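Nickel-dependent hydrogenase large subunit (Allochromatium vinosum, PDB 3MYR) catalyses the reversible oxidation of hydrogen at a nickel-iron centre as the large subunit of a heterodimeric, membrane-bound [NiFe] hydrogenase. Local coordinates at residues S72-E77 / L90-M95; L94-Q99 / G481-P486; L282-L287 / G491-I496; T297-R302 / S437-D442. All blocks are in the same frame, centred on the assembly; numbering follows the deposited sequence.

Contact 1 of 4, residues S72-E77 / L90-M95; sequences SVRAVE and LIRNLM
Helical segments 72-77 and 90-95, joined by Glu77 and Arg92, have axes no closer than 13.9 Å and run roughly antiparallel, at 149°, with Arg74 and Arg92 the nearest pair of CA atoms, 10.8 Å apart. The distance is spanned by Arg92 and Glu77. Arg92, extended from CG to NE, meets the carboxylate end-on: NH1 bonds OE1 of Glu77 at 2.8 Å and NH2 bonds OE2 of Glu77 at 2.6 Å. Both oxygens use their syn lone pairs, and the two flat groups lie 11° from coplanar, a bidentate salt bridge that fixes the rotation of each. Val73 CG2 rests over one guanidinium face, off toward the rim, 3.3 Å from Arg92 NH2. A water in the guanidinium plane accepts from Arg92 NH1 and from Arg74 NE, so it links two like charges that do not touch. A leucine in place of Arg92 would probably leave the buried Glu77 carboxylate without its countercharge and the water without one of its donors. Beyond the pair, Glu77 OE2 also accepts from Gly220 N and Arg92 NH2 donates to Gly221 O, while Arg74 NH1 hydrogen-bonds Ile482 O and its NH2 forms a salt bridge with Asp286. Helix 67-80 packs on strand 488-497 through Ala75 and Val76, and helix 86-112 leans on helix 426-456 through Ile91 and Leu94.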
loop_
_atom_site.group_PDB
_atom_site.type_symbol
_atom_site.label_atom_id
_atom_site.label_comp_id
_atom_site.label_asym_id
_atom_site.label_seq_id
_atom_site.Cartn_x
_atom_site.Cartn_y
_atom_site.Cartn_z
ATOM N N SER B 72 8.340 8.075 9.326
ATOM C CA SER B 72 9.487 7.664 10.105
ATOM C C SER B 72 10.586 8.705 10.149
ATOM O O SER B 72 11.062 9.057 11.229
ATOM C CB SER B 72 10.069 6.327 9.610
ATOM O OG SER B 72 11.083 5.912 10.490
ATOM N N VAL B 73 10.991 9.252 9.004
ATOM C CA VAL B 73 12.155 10.206 9.024
ATOM C C VAL B 73 11.622 11.486 9.693
ATOM O O VAL B 73 12.374 12.185 10.382
ATOM C CB VAL B 73 12.731 10.524 7.597
ATOM C CG1 VAL B 73 13.418 9.262 6.976
ATOM C CG2 VAL B 73 11.623 10.999 6.679
ATOM N N ARG B 74 10.353 11.822 9.486
ATOM C CA ARG B 74 9.768 12.997 10.189
ATOM C C ARG B 74 9.747 12.796 11.726
ATOM O O ARG B 74 9.899 13.772 12.475
ATOM C CB ARG B 74 8.330 13.261 9.754
ATOM C CG ARG B 74 8.220 13.976 8.410
ATOM C CD ARG B 74 6.766 14.169 7.981
ATOM N NE ARG B 74 6.662 14.868 6.683
ATOM C CZ ARG B 74 5.516 15.098 6.046
ATOM N NH1 ARG B 74 4.385 14.670 6.570
ATOM N NH2 ARG B 74 5.498 15.716 4.854
ATOM N N ALA B 75 9.560 11.539 12.181
ATOM C CA ALA B 75 9.520 11.267 13.627
ATOM C C ALA B 75 10.891 11.515 14.197
ATOM O O ALA B 75 11.030 12.153 15.277
ATOM C CB ALA B 75 9.088 9.756 13.913
ATOM N N VAL B 76 11.907 10.985 13.505
ATOM C CA VAL B 76 13.297 11.228 13.896
ATOM C C VAL B 76 13.712 12.730 13.846
ATOM O O VAL B 76 14.308 13.250 14.807
ATOM C CB VAL B 76 14.328 10.355 13.149
ATOM C CG1 VAL B 76 15.741 10.604 13.781
ATOM C CG2 VAL B 76 13.943 8.823 13.276
ATOM N N GLU B 77 13.344 13.408 12.755
ATOM C CA GLU B 77 13.563 14.827 12.624
ATOM C C GLU B 77 12.827 15.597 13.752
ATOM O O GLU B 77 13.393 16.525 14.332
ATOM C CB GLU B 77 13.072 15.276 11.249
ATOM C CG GLU B 77 14.041 14.798 10.099
ATOM C CD GLU B 77 13.360 14.570 8.759
ATOM O OE1 GLU B 77 12.171 15.010 8.575
ATOM O OE2 GLU B 77 14.063 13.994 7.875
ATOM N N LEU B 90 10.337 20.128 -0.781
ATOM C CA LEU B 90 9.616 20.133 -2.064
ATOM C C LEU B 90 9.626 18.773 -2.713
ATOM O O LEU B 90 8.617 18.315 -3.294
ATOM C CB LEU B 90 10.250 21.102 -3.045
ATOM C CG LEU B 90 9.779 22.575 -2.985
ATOM C CD1 LEU B 90 8.519 22.972 -2.280
ATOM C CD2 LEU B 90 10.804 23.577 -3.042
ATOM N N ILE B 91 10.791 18.139 -2.694
ATOM C CA ILE B 91 10.860 16.787 -3.232
ATOM C C ILE B 91 9.945 15.806 -2.455
ATOM O O ILE B 91 9.229 15.038 -3.081
ATOM C CB ILE B 91 12.301 16.282 -3.367
ATOM C CG1 ILE B 91 12.974 17.080 -4.509
ATOM C CG2 ILE B 91 12.299 14.665 -3.641
ATOM C CD1 ILE B 91 14.603 16.994 -4.500
ATOM N N ARG B 92 9.907 15.917 -1.114
ATOM C CA ARG B 92 9.037 15.064 -0.377
ATOM C C ARG B 92 7.565 15.333 -0.736
ATOM O O ARG B 92 6.826 14.395 -0.905
ATOM C CB ARG B 92 9.233 15.151 1.135
ATOM C CG ARG B 92 10.471 14.354 1.648
ATOM C CD ARG B 92 10.676 14.634 3.205
ATOM N NE ARG B 92 11.873 13.991 3.747
ATOM C CZ ARG B 92 12.234 14.063 5.025
ATOM N NH1 ARG B 92 11.403 14.656 5.926
ATOM N NH2 ARG B 92 13.365 13.486 5.408
ATOM N N ASN B 93 7.162 16.600 -0.850
ATOM C CA ASN B 93 5.799 16.915 -1.234
ATOM C C ASN B 93 5.462 16.299 -2.585
ATOM O O ASN B 93 4.370 15.744 -2.764
ATOM C CB ASN B 93 5.545 18.441 -1.361
ATOM C CG ASN B 93 5.435 19.150 -0.022
ATOM O OD1 ASN B 93 5.367 20.412 0.017
ATOM N ND2 ASN B 93 5.440 18.404 1.067
ATOM N N LEU B 94 6.341 16.499 -3.571
ATOM C CA LEU B 94 6.126 15.928 -4.894
ATOM C C LEU B 94 5.953 14.395 -4.866
ATOM O O LEU B 94 5.043 13.825 -5.511
ATOM C CB LEU B 94 7.311 16.300 -5.797
ATOM C CG LEU B 94 7.307 17.758 -6.303
ATOM C CD1 LEU B 94 8.713 18.163 -6.833
ATOM C CD2 LEU B 94 6.238 17.932 -7.429
ATOM N N MET B 95 6.788 13.710 -4.089
ATOM C CA MET B 95 6.701 12.243 -3.993
ATOM C C MET B 95 5.406 11.874 -3.281
ATOM O O MET B 95 4.769 10.885 -3.639
ATOM C CB MET B 95 7.916 11.711 -3.219
ATOM C CG MET B 95 9.223 11.867 -4.008
ATOM S SD MET B 95 10.679 11.245 -3.085
ATOM C CE MET B 95 10.390 11.659 -1.358
HETATM O O HOH W 1 9.016 16.347 5.895
#

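Contact 2 of 4, residues L94-Q99 / G481-P486; sequences LMIGAQ and GIMEAP. With NFV (Ni-Fe oxidized active center), chain N.
Ile96 meets Met483 because its CG1 stands anti to the carbonyl carbon (chi1 -66°) and its CG2 anti to the backbone N, so that both branches border the methionine methyl, while the Met483 chain bends at its last torsion (chi3 -137°) and carries CE to them. The two side chains reach toward each other tip to tip. Met483 CE sits 3.7 Å from Ile96 CG2 and the same distance from Ile96 CG1, with Ile96 CD1 a little farther, so one methyl group touches three carbons of the isoleucine. One helical turn on, Gln99 CG approaches Pro486 CG at 4.3 Å, a looser touch made by the aliphatic part of the glutamine; its NE2 donates to Asp103 of the same helix. No hydrogen bond crosses between the segments, and the contact is purely apolar. The end of the strand also borders the active site: Pro486 CD lies 3.3 Å and Ala485 CB 3.4 Å from N2 of the nickel-iron centre, a nitrogen of one of its diatomic iron ligands. It thus forms part of the wall round these ligands, and Arg487 N and Ser510 OG add hydrogen bonds to the cofactor. Helix 86-112 packs against strand 476-485, whose backbone pairs with strand 488-497; Val67 of helix 67-80 touches both Met483 and Pro486, and Leu287 of strand 281-288 packs on Ile96.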
loop_
_atom_site.group_PDB
_atom_site.type_symbol
_atom_site.label_atom_id
_atom_site.label_comp_id
_atom_site.label_asym_id
_atom_site.label_seq_id
_atom_site.Cartn_x
_atom_site.Cartn_y
_atom_site.Cartn_z
ATOM N N LEU B 94 6.341 16.499 -3.571
ATOM C CA LEU B 94 6.126 15.928 -4.894
ATOM C C LEU B 94 5.953 14.395 -4.866
ATOM O O LEU B 94 5.043 13.825 -5.511
ATOM C CB LEU B 94 7.311 16.300 -5.797
ATOM C CG LEU B 94 7.307 17.758 -6.303
ATOM C CD1 LEU B 94 8.713 18.163 -6.833
ATOM C CD2 LEU B 94 6.238 17.932 -7.429
ATOM N N MET B 95 6.788 13.710 -4.089
ATOM C CA MET B 95 6.701 12.243 -3.993
ATOM C C MET B 95 5.406 11.874 -3.281
ATOM O O MET B 95 4.769 10.885 -3.639
ATOM C CB MET B 95 7.916 11.711 -3.219
ATOM C CG MET B 95 9.223 11.867 -4.008
ATOM S SD MET B 95 10.679 11.245 -3.085
ATOM C CE MET B 95 10.390 11.659 -1.358
ATOM N N ILE B 96 5.019 12.637 -2.253
ATOM C CA ILE B 96 3.752 12.351 -1.573
ATOM C C ILE B 96 2.584 12.532 -2.526
ATOM O O ILE B 96 1.736 11.657 -2.643
ATOM C CB ILE B 96 3.541 13.236 -0.299
ATOM C CG1 ILE B 96 4.572 12.874 0.748
ATOM C CG2 ILE B 96 2.029 13.174 0.263
ATOM C CD1 ILE B 96 4.714 14.012 1.841
ATOM N N GLY B 97 2.551 13.640 -3.251
ATOM C CA GLY B 97 1.454 13.881 -4.242
ATOM C C GLY B 97 1.450 12.734 -5.274
ATOM O O GLY B 97 0.390 12.182 -5.579
ATOM N N ALA B 98 2.613 12.348 -5.785
ATOM C CA ALA B 98 2.676 11.245 -6.798
ATOM C C ALA B 98 2.104 9.983 -6.184
ATOM O O ALA B 98 1.456 9.174 -6.897
ATOM C CB ALA B 98 4.121 10.954 -7.268
ATOM N N GLN B 99 2.357 9.764 -4.883
ATOM C CA GLN B 99 1.861 8.510 -4.255
ATOM C C GLN B 99 0.304 8.522 -4.132
ATOM O O GLN B 99 -0.377 7.498 -4.331
ATOM C CB GLN B 99 2.494 8.345 -2.847
ATOM C CG GLN B 99 1.856 7.201 -2.028
ATOM C CD GLN B 99 2.001 5.826 -2.743
ATOM O OE1 GLN B 99 2.970 5.602 -3.437
ATOM N NE2 GLN B 99 1.017 4.916 -2.562
ATOM N N GLY B 481 6.255 11.695 14.106
ATOM C CA GLY B 481 6.238 11.987 12.661
ATOM C C GLY B 481 4.812 11.836 12.185
ATOM O O GLY B 481 4.198 10.792 12.410
ATOM N N ILE B 482 4.242 12.914 11.672
ATOM C CA ILE B 482 2.860 12.861 11.200
ATOM C C ILE B 482 2.818 12.955 9.692
ATOM O O ILE B 482 3.759 13.429 9.022
ATOM C CB ILE B 482 1.924 13.958 11.843
ATOM C CG1 ILE B 482 2.443 15.350 11.585
ATOM C CG2 ILE B 482 1.869 13.813 13.303
ATOM C CD1 ILE B 482 1.970 16.000 10.169
ATOM N N MET B 483 1.735 12.458 9.130
ATOM C CA MET B 483 1.581 12.520 7.684
ATOM C C MET B 483 0.092 12.299 7.393
ATOM O O MET B 483 -0.601 11.681 8.209
ATOM C CB MET B 483 2.409 11.432 7.046
ATOM C CG MET B 483 1.727 10.906 5.818
ATOM S SD MET B 483 2.987 10.359 4.777
ATOM C CE MET B 483 2.452 10.985 3.191
ATOM N N GLU B 484 -0.400 12.819 6.277
ATOM C CA GLU B 484 -1.738 12.446 5.800
ATOM C C GLU B 484 -1.435 11.454 4.697
ATOM O O GLU B 484 -0.963 11.845 3.636
ATOM C CB GLU B 484 -2.494 13.668 5.245
ATOM C CG GLU B 484 -3.245 14.554 6.331
ATOM C CD GLU B 484 -4.405 13.820 7.103
ATOM O OE1 GLU B 484 -5.103 12.893 6.554
ATOM O OE2 GLU B 484 -4.631 14.211 8.276
ATOM N N ALA B 485 -1.580 10.169 4.990
ATOM C CA ALA B 485 -1.328 9.116 3.995
ATOM C C ALA B 485 -2.618 9.019 3.138
ATOM O O ALA B 485 -3.655 9.540 3.553
ATOM C CB ALA B 485 -1.052 7.788 4.728
ATOM N N PRO B 486 -2.551 8.445 1.919
ATOM C CA PRO B 486 -3.832 8.311 1.163
ATOM C C PRO B 486 -5.050 7.742 1.930
ATOM O O PRO B 486 -6.171 8.116 1.621
ATOM C CB PRO B 486 -3.469 7.356 -0.005
ATOM C CG PRO B 486 -1.995 7.660 -0.210
ATOM C CD PRO B 486 -1.409 7.814 1.197
HETATM FE FE NFV N . -1.402 2.834 4.587
HETATM NI NI NFV N . -1.050 0.180 3.204
HETATM C C1 NFV N . -0.759 3.843 5.610
HETATM O O1 NFV N . -0.300 4.685 6.395
HETATM C C2 NFV N . -2.092 4.322 3.616
HETATM N N2 NFV N . -2.499 5.261 3.020
HETATM C C3 NFV N . -2.981 2.659 5.601
HETATM N N3 NFV N . -3.949 2.533 6.248
HETATM O O4 NFV N . -2.229 1.648 3.224
#

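Contact 3 of 4, residues L282-L287 / G491-I496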
loop_
_atom_site.group_PDB
_atom_site.type_symbol
_atom_site.label_atom_id
_atom_site.label_comp_id
_atom_site.label_asym_id
_atom_site.label_seq_id
_atom_site.Cartn_x
_atom_site.Cartn_y
_atom_site.Cartn_z
ATOM N N LEU B 282 -10.867 12.935 11.720
ATOM C CA LEU B 282 -9.631 13.419 12.260
ATOM C C LEU B 282 -8.580 13.566 11.140
ATOM O O LEU B 282 -8.384 12.630 10.331
ATOM C CB LEU B 282 -9.169 12.426 13.345
ATOM C CG LEU B 282 -7.746 12.524 13.883
ATOM C CD1 LEU B 282 -7.680 13.753 14.812
ATOM C CD2 LEU B 282 -7.388 11.253 14.630
ATOM N N CYS B 283 -7.870 14.714 11.166
ATOM C CA CYS B 283 -6.723 14.979 10.305
ATOM C C CYS B 283 -5.545 15.481 11.118
ATOM O O CYS B 283 -5.710 16.384 11.921
ATOM C CB CYS B 283 -7.039 16.078 9.288
ATOM S SG CYS B 283 -8.382 15.625 8.188
ATOM N N TYR B 284 -4.353 14.987 10.808
ATOM C CA TYR B 284 -3.145 15.621 11.308
ATOM C C TYR B 284 -2.679 16.728 10.374
ATOM O O TYR B 284 -1.859 17.574 10.792
ATOM C CB TYR B 284 -2.034 14.599 11.500
ATOM C CG TYR B 284 -2.349 13.417 12.390
ATOM C CD1 TYR B 284 -3.311 13.512 13.420
ATOM C CD2 TYR B 284 -1.586 12.217 12.281
ATOM C CE1 TYR B 284 -3.552 12.409 14.288
ATOM C CE2 TYR B 284 -1.839 11.069 13.165
ATOM C CZ TYR B 284 -2.858 11.181 14.113
ATOM O OH TYR B 284 -3.101 10.081 14.926
ATOM N N GLY B 285 -3.131 16.705 9.110
ATOM C CA GLY B 285 -2.688 17.704 8.135
ATOM C C GLY B 285 -1.324 17.345 7.517
ATOM O O GLY B 285 -0.611 16.447 8.007
ATOM N N ASP B 286 -0.973 17.992 6.401
ATOM C CA ASP B 286 0.268 17.674 5.694
ATOM C C ASP B 286 0.525 18.672 4.565
ATOM O O ASP B 286 -0.351 19.469 4.242
ATOM C CB ASP B 286 0.187 16.267 5.088
ATOM C CG ASP B 286 1.568 15.595 4.995
ATOM O OD1 ASP B 286 1.636 14.359 5.088
ATOM O OD2 ASP B 286 2.584 16.305 4.761
ATOM N N LEU B 287 1.704 18.577 3.962
ATOM C CA LEU B 287 2.048 19.246 2.718
ATOM C C LEU B 287 2.292 20.746 2.912
ATOM O O LEU B 287 1.514 21.601 2.445
ATOM C CB LEU B 287 1.083 18.955 1.581
ATOM C CG LEU B 287 1.042 17.434 1.241
ATOM C CD1 LEU B 287 -0.238 17.184 0.408
ATOM C CD2 LEU B 287 2.313 16.969 0.460
ATOM N N GLY B 491 0.680 8.466 12.158
ATOM C CA GLY B 491 1.687 9.008 13.066
ATOM C C GLY B 491 2.634 7.877 13.501
ATOM O O GLY B 491 2.159 6.724 13.708
ATOM N N HIS B 492 3.934 8.199 13.675
ATOM C CA HIS B 492 4.895 7.300 14.241
ATOM C C HIS B 492 5.412 8.023 15.469
ATOM O O HIS B 492 5.946 9.128 15.342
ATOM C CB HIS B 492 6.062 7.060 13.301
ATOM C CG HIS B 492 5.719 6.201 12.115
ATOM N ND1 HIS B 492 6.677 5.632 11.319
ATOM C CD2 HIS B 492 4.525 5.781 11.625
ATOM C CE1 HIS B 492 6.096 4.920 10.366
ATOM N NE2 HIS B 492 4.790 4.959 10.560
ATOM N N TRP B 493 5.271 7.405 16.648
ATOM C CA TRP B 493 5.826 8.035 17.854
ATOM C C TRP B 493 7.107 7.282 18.218
ATOM O O TRP B 493 7.073 6.054 18.367
ATOM C CB TRP B 493 4.818 7.906 18.984
ATOM C CG TRP B 493 3.702 8.898 18.913
ATOM C CD1 TRP B 493 3.563 10.015 19.711
ATOM C CD2 TRP B 493 2.505 8.821 18.112
ATOM N NE1 TRP B 493 2.382 10.644 19.423
ATOM C CE2 TRP B 493 1.726 9.952 18.433
ATOM C CE3 TRP B 493 2.073 7.965 17.054
ATOM C CZ2 TRP B 493 0.492 10.213 17.821
ATOM C CZ3 TRP B 493 0.848 8.200 16.457
ATOM C CH2 TRP B 493 0.063 9.329 16.830
ATOM N N ILE B 494 8.223 7.988 18.341
ATOM C CA ILE B 494 9.508 7.297 18.639
ATOM C C ILE B 494 10.077 7.800 19.968
ATOM O O ILE B 494 10.019 8.992 20.273
ATOM C CB ILE B 494 10.539 7.491 17.537
ATOM C CG1 ILE B 494 11.811 6.676 17.805
ATOM C CG2 ILE B 494 10.897 9.001 17.372
ATOM C CD1 ILE B 494 12.820 6.705 16.578
ATOM N N VAL B 495 10.692 6.898 20.709
ATOM C CA VAL B 495 11.416 7.293 21.882
ATOM C C VAL B 495 12.808 6.769 21.726
ATOM O O VAL B 495 13.003 5.551 21.486
ATOM C CB VAL B 495 10.746 6.685 23.179
ATOM C CG1 VAL B 495 11.553 6.968 24.430
ATOM C CG2 VAL B 495 9.299 7.179 23.292
ATOM N N ILE B 496 13.775 7.666 21.896
ATOM C CA ILE B 496 15.182 7.327 21.654
ATOM C C ILE B 496 15.981 7.377 22.937
ATOM O O ILE B 496 15.905 8.362 23.703
ATOM C CB ILE B 496 15.884 8.278 20.638
ATOM C CG1 ILE B 496 15.232 8.183 19.233
ATOM C CG2 ILE B 496 17.365 7.946 20.536
ATOM C CD1 ILE B 496 15.542 9.421 18.380
#
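Tyr284 and Gly491 bring the two backbones nearest, with CA atoms 8.4 Å apart, so 282-287 and 491-496 do not pair as strands and the tyrosine ring spans the distance. With CG of Tyr284 anti to the carbonyl carbon (chi1 -56°), the ring is turned toward Gly491. One edge then reaches the start of the other segment, where CE2 of Tyr284 is 3.8 Å from Gly491 N, which lies near the ring plane. At the far end the hydroxyl comes to the rim of the indole: Tyr284 OH is 3.8 Å from Trp493 CH2, in the plane of the Trp493 ring. The tyrosine and tryptophan approach from opposite directions, and they touch at this rim without stacking. Gly491 matters sterically, since a side chain there would point toward the tyrosine and collide with Trp493 CZ3. Strand 488-497 is the central one of a three-stranded antiparallel sheet, between 476-485 and 500-507, whereas 282-287 lies on strand 281-288, which is broken by a bulge or short loop and pairs antiparallel with 300-305; the tyrosine therefore joins two separate sheets. Ile482 of strand 476-485 and Leu318 also touch Tyr284. The indole is held on other sides too, with NE1 of Trp493 bonded to Leu318 O and Tyr346 meeting the ring edge-to-face; the Trp493 side chain lies about 8 Å from the bound magnesium ion. Further along 282-287, Asp286 OD2 forms a salt bridge with Arg74, and OD1 of Asp286 accepts from Glu484 N.

Contact 4 of 4, residues T297-R302 / S437-D442; sequences TFLFPR and SKILVD
Leu299 and Phe300 both face Asp286 of the partner strand, a classic beta bulge, and from this irregularity they both meet segment 437-442 of helix 426-456. The nearest backbone pair, Leu299 and Leu440, has CA atoms 9.0 Å apart, so the contact is carried by side chains alone. Leu299 points its CD2 methyl at the helix, 4.2 Å from Leu440 CD2 and 4.5 Å from Ile439 CG2, touching two successive helical residues. Phe300 CZ lies 4.0 Å from Leu440 CD1, which sits at the ring edge, near its plane, and the two side chains cross at about a right angle. In Leu440, CG anti to the carbonyl carbon (chi1 -84°) swings the branch toward 297-302; CD1 meets Phe300 and CD2 meets Leu299. On another flank of the helix, Lys438 NZ forms a salt bridge with Asp442 OD2 at 2.9 Å, one turn along; Lys438 also pairs with Asp254 and Asp442 with Arg250. Phe300 also makes a cation-pi contact with Arg393, and Leu397 of helix 390-399 packs on Phe300 and Ile439. This is helix-on-strand packing, in which the bulge where strand 300-305 begins, paired with strand 281-288, lies against the long helix 426-456.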
loop_
_atom_site.group_PDB
_atom_site.type_symbol
_atom_site.label_atom_id
_atom_site.label_comp_id
_atom_site.label_asym_id
_atom_site.label_seq_id
_atom_site.Cartn_x
_atom_site.Cartn_y
_atom_site.Cartn_z
ATOM N N THR B 297 1.001 26.281 7.390
ATOM C CA THR B 297 1.258 26.386 5.936
ATOM C C THR B 297 0.753 25.147 5.168
ATOM O O THR B 297 1.007 25.005 3.978
ATOM C CB THR B 297 2.793 26.590 5.653
ATOM O OG1 THR B 297 3.563 25.399 5.979
ATOM C CG2 THR B 297 3.348 27.814 6.431
ATOM N N PHE B 298 0.089 24.223 5.876
ATOM C CA PHE B 298 -0.285 22.927 5.299
ATOM C C PHE B 298 -1.306 23.118 4.163
ATOM O O PHE B 298 -2.234 23.904 4.263
ATOM C CB PHE B 298 -0.890 22.022 6.382
ATOM C CG PHE B 298 0.123 21.316 7.274
ATOM C CD1 PHE B 298 -0.333 20.523 8.350
ATOM C CD2 PHE B 298 1.496 21.399 7.038
ATOM C CE1 PHE B 298 0.556 19.798 9.166
ATOM C CE2 PHE B 298 2.417 20.722 7.854
ATOM C CZ PHE B 298 1.934 19.906 8.940
ATOM N N LEU B 299 -1.185 22.349 3.099
ATOM C CA LEU B 299 -2.310 22.201 2.176
ATOM C C LEU B 299 -3.526 21.469 2.848
ATOM O O LEU B 299 -4.657 21.935 2.781
ATOM C CB LEU B 299 -1.843 21.458 0.917
ATOM C CG LEU B 299 -2.960 21.131 -0.084
ATOM C CD1 LEU B 299 -3.586 22.474 -0.515
ATOM C CD2 LEU B 299 -2.312 20.500 -1.260
ATOM N N PHE B 300 -3.287 20.383 3.547
ATOM C CA PHE B 300 -4.354 19.731 4.293
ATOM C C PHE B 300 -4.250 20.172 5.743
ATOM O O PHE B 300 -3.238 19.915 6.379
ATOM C CB PHE B 300 -4.164 18.209 4.243
ATOM C CG PHE B 300 -4.378 17.600 2.872
ATOM C CD1 PHE B 300 -5.564 17.800 2.192
ATOM C CD2 PHE B 300 -3.503 16.648 2.390
ATOM C CE1 PHE B 300 -5.783 17.181 0.952
ATOM C CE2 PHE B 300 -3.731 16.000 1.175
ATOM C CZ PHE B 300 -4.862 16.252 0.458
ATOM N N PRO B 301 -5.314 20.797 6.296
ATOM C CA PRO B 301 -5.185 21.344 7.635
ATOM C C PRO B 301 -5.304 20.269 8.701
ATOM O O PRO B 301 -5.935 19.225 8.459
ATOM C CB PRO B 301 -6.364 22.338 7.724
ATOM C CG PRO B 301 -7.378 21.721 6.771
ATOM C CD PRO B 301 -6.579 21.159 5.652
ATOM N N ARG B 302 -4.717 20.561 9.872
ATOM C CA ARG B 302 -4.860 19.738 11.070
ATOM C C ARG B 302 -6.162 20.094 11.767
ATOM O O ARG B 302 -6.485 21.268 11.927
ATOM C CB ARG B 302 -3.696 20.028 12.020
ATOM C CG ARG B 302 -3.749 19.224 13.333
ATOM C CD ARG B 302 -2.411 19.271 14.129
ATOM N NE ARG B 302 -1.395 18.706 13.261
ATOM C CZ ARG B 302 -0.077 18.774 13.454
ATOM N NH1 ARG B 302 0.774 18.315 12.507
ATOM N NH2 ARG B 302 0.368 19.347 14.545
ATOM N N SER B 437 -7.811 13.970 -5.145
ATOM C CA SER B 437 -6.833 13.712 -6.263
ATOM C C SER B 437 -6.689 14.884 -7.223
ATOM O O SER B 437 -5.588 15.201 -7.664
ATOM C CB SER B 437 -7.204 12.502 -7.116
ATOM O OG SER B 437 -7.283 11.375 -6.260
ATOM N N LYS B 438 -7.796 15.510 -7.560
ATOM C CA LYS B 438 -7.763 16.700 -8.411
ATOM C C LYS B 438 -7.037 17.852 -7.682
ATOM O O LYS B 438 -6.231 18.613 -8.270
ATOM C CB LYS B 438 -9.212 17.114 -8.779
ATOM C CG LYS B 438 -9.338 18.511 -9.465
ATOM C CD LYS B 438 -8.360 18.613 -10.710
ATOM C CE LYS B 438 -8.685 19.875 -11.580
ATOM N NZ LYS B 438 -7.589 19.976 -12.671
ATOM N N ILE B 439 -7.283 17.993 -6.401
ATOM C CA ILE B 439 -6.638 19.104 -5.686
ATOM C C ILE B 439 -5.117 18.849 -5.677
ATOM O O ILE B 439 -4.342 19.775 -5.860
ATOM C CB ILE B 439 -7.185 19.219 -4.245
ATOM C CG1 ILE B 439 -8.665 19.720 -4.294
ATOM C CG2 ILE B 439 -6.252 20.173 -3.365
ATOM C CD1 ILE B 439 -9.332 19.715 -2.946
ATOM N N LEU B 440 -4.694 17.599 -5.463
ATOM C CA LEU B 440 -3.266 17.302 -5.293
ATOM C C LEU B 440 -2.566 17.407 -6.636
ATOM O O LEU B 440 -1.417 17.831 -6.733
ATOM C CB LEU B 440 -3.065 15.894 -4.755
ATOM C CG LEU B 440 -3.196 15.918 -3.255
ATOM C CD1 LEU B 440 -3.262 14.518 -2.736
ATOM C CD2 LEU B 440 -1.937 16.540 -2.719
ATOM N N VAL B 441 -3.217 16.920 -7.673
ATOM C CA VAL B 441 -2.571 16.963 -8.965
ATOM C C VAL B 441 -2.336 18.409 -9.460
ATOM O O VAL B 441 -1.270 18.674 -9.944
ATOM C CB VAL B 441 -3.275 16.071 -10.051
ATOM C CG1 VAL B 441 -4.361 16.851 -10.786
ATOM C CG2 VAL B 441 -2.257 15.576 -10.961
ATOM N N ASP B 442 -3.248 19.344 -9.190
ATOM C CA ASP B 442 -3.017 20.756 -9.453
ATOM C C ASP B 442 -1.906 21.315 -8.592
ATOM O O ASP B 442 -1.216 22.156 -9.054
ATOM C CB ASP B 442 -4.283 21.621 -9.227
ATOM C CG ASP B 442 -5.406 21.298 -10.242
ATOM O OD1 ASP B 442 -6.551 21.797 -10.075
ATOM O OD2 ASP B 442 -5.126 20.570 -11.240
#

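In the fold
Contacts 1 and 2 share Leu94, Met95 and helix 86-112, their centres 8 Å apart; centre to centre, contact 2 is about 10 Å from contact 4 and about 12 Å from contact 3, and contacts 3 and 4 are about 17 Å apart. Along the chain, contact 1 closes first. Contact 2 then spans nearly four hundred residues, with both segments of contact 4 falling between its two, while the segments of contacts 2 and 3 alternate. Strands 476-485 and 488-497 tie contacts 2 and 3 into one sheet, and strands 281-288 and 300-305 tie contacts 3 and 4 into another. Distant parts of the sequence thus form one core beside the nickel-iron centre, which contact 2 borders directly.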